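PDB 4DXK: mandelate racemase / muconate lactonizing enzyme family protein from Agrobacterium tumefaciens, which probably acts as a lyase or isomerase of the enolase superfamily, with a metal-binding barrel domain. Local coordinates for residues L326-H331 against A374-E379. Numbering follows the deposited sequence.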
loop_
_atom_site.group_PDB
_atom_site.type_symbol
_atom_site.label_atom_id
_atom_site.label_comp_id
_atom_site.label_asym_id
_atom_site.label_seq_id
_atom_site.Cartn_x
_atom_site.Cartn_y
_atom_site.Cartn_z
ATOM N N LEU A 326 3.881 35.816 20.489
ATOM C CA LEU A 326 4.421 36.448 19.291
ATOM C C LEU A 326 5.947 36.533 19.362
ATOM O O LEU A 326 6.652 36.197 18.402
ATOM C CB LEU A 326 3.805 37.831 19.076
ATOM C CG LEU A 326 4.427 38.640 17.933
ATOM C CD1 LEU A 326 4.223 37.965 16.576
ATOM C CD2 LEU A 326 3.874 40.057 17.900
ATOM N N CYS A 327 6.465 36.960 20.507
ATOM C CA CYS A 327 7.897 37.128 20.649
ATOM C C CYS A 327 8.658 35.799 20.575
ATOM O O CYS A 327 9.618 35.658 19.814
ATOM C CB CYS A 327 8.209 37.859 21.952
ATOM S SG CYS A 327 9.956 38.105 22.185
ATOM N N ALA A 328 8.253 34.824 21.379
ATOM C CA ALA A 328 8.925 33.529 21.372
ATOM C C ALA A 328 8.819 32.848 20.000
ATOM O O ALA A 328 9.750 32.168 19.550
ATOM C CB ALA A 328 8.381 32.651 22.479
ATOM N N SER A 329 7.688 33.043 19.325
ATOM C CA SER A 329 7.535 32.493 17.982
ATOM C C SER A 329 8.508 33.149 17.014
ATOM O O SER A 329 9.034 32.496 16.101
ATOM C CB SER A 329 6.110 32.676 17.475
ATOM O OG SER A 329 5.196 31.958 18.289
ATOM N N THR A 330 8.719 34.452 17.180
ATOM C CA THR A 330 9.673 35.155 16.338
ATOM C C THR A 330 11.092 34.626 16.559
ATOM O O THR A 330 11.830 34.435 15.597
ATOM C CB THR A 330 9.569 36.679 16.521
ATOM O OG1 THR A 330 8.225 37.097 16.241
ATOM C CG2 THR A 330 10.499 37.400 15.564
ATOM N N HIS A 331 11.468 34.347 17.811
ATOM C CA HIS A 331 12.767 33.703 18.065
ATOM C C HIS A 331 12.883 32.384 17.294
ATOM O O HIS A 331 13.892 32.106 16.646
ATOM C CB HIS A 331 12.989 33.423 19.558
ATOM C CG HIS A 331 13.352 34.630 20.362
ATOM N ND1 HIS A 331 14.651 35.069 20.504
ATOM C CD2 HIS A 331 12.581 35.488 21.071
ATOM C CE1 HIS A 331 14.663 36.150 21.264
ATOM N NE2 HIS A 331 13.420 36.424 21.623
ATOM N N ALA A 374 18.562 39.230 26.384
ATOM C CA ALA A 374 18.642 37.818 26.722
ATOM C C ALA A 374 17.255 37.206 26.898
ATOM O O ALA A 374 16.291 37.888 27.268
ATOM C CB ALA A 374 19.462 37.648 27.985
ATOM N N GLY A 375 17.147 35.904 26.647
ATOM C CA GLY A 375 15.870 35.223 26.761
ATOM C C GLY A 375 14.910 35.721 25.696
ATOM O O GLY A 375 15.274 35.826 24.517
ATOM N N LEU A 376 13.681 36.022 26.110
ATOM C CA LEU A 376 12.681 36.595 25.207
ATOM C C LEU A 376 13.058 37.992 24.750
ATOM O O LEU A 376 12.746 38.388 23.627
ATOM C CB LEU A 376 11.326 36.698 25.911
ATOM C CG LEU A 376 10.614 35.409 26.294
ATOM C CD1 LEU A 376 9.549 35.697 27.357
ATOM C CD2 LEU A 376 9.984 34.778 25.054
ATOM N N GLY A 377 13.682 38.753 25.647
ATOM C CA GLY A 377 13.882 40.180 25.439
ATOM C C GLY A 377 12.703 41.014 25.929
ATOM O O GLY A 377 12.518 42.156 25.496
ATOM N N MET A 378 11.899 40.455 26.832
ATOM C CA MET A 378 10.784 41.205 27.393
ATOM C C MET A 378 10.380 40.640 28.740
ATOM O O MET A 378 10.620 39.469 29.034
ATOM C CB MET A 378 9.581 41.132 26.456
ATOM C CG MET A 378 8.887 39.787 26.564
ATOM S SD MET A 378 7.942 39.157 25.185
ATOM C CE MET A 378 6.634 40.334 25.003
ATOM N N GLU A 379 9.793 41.511 29.564
ATOM C CA GLU A 379 9.232 41.155 30.865
ATOM C C GLU A 379 7.812 41.727 30.948
ATOM O O GLU A 379 7.433 42.544 30.116
ATOM C CB GLU A 379 10.089 41.747 31.991
ATOM C CG GLU A 379 11.437 41.055 32.231
ATOM C CD GLU A 379 12.461 41.304 31.127
ATOM O OE1 GLU A 379 12.553 42.450 30.631
ATOM O OE2 GLU A 379 13.184 40.351 30.757
#
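A type II' beta turn, A374 to G377, packs against helix 323-335 of the enolase-type barrel domain, with H331 and C327 facing L376 in the turn and M378 just after it. The two are joined by one hydrogen bond, from H331 NE2 to L376 O at 2.9 Å. It is nearly straight at the proton (167°), and the oxygen lies at the ring's edge, in its plane, although the donor sits above the plane of the L376 carbonyl and meets it at a C=O...N angle of 111°. ND1 of the same ring bonds to the backbone N of A104, so both imidazole nitrogens are engaged and the ring's rotation is fixed between helix 323-335 and helix 103-106. G375 O approaches CE1 obliquely, at 3.3 Å. Helix 323-335 follows the barrel strand 315-317, whereas the turn belongs to the loop leading from strand 367-369 to strand 390-396, the latter an edge strand of the antiparallel sheet within this chain. One helical turn before the histidine, C327 holds its thiol anti to the backbone N (chi1 -180°), which carries SG out to 3.2 Å from L376 O. M378, its chain bent at the thioether, lays SD beside C327 CB at 3.5 Å. Flanking the polar centre, L376 reaches with its CD2 branch to the methyl of A328, 3.7 Å away, while the backbone N of L376 is hydrogen-bonded to D93 OD1.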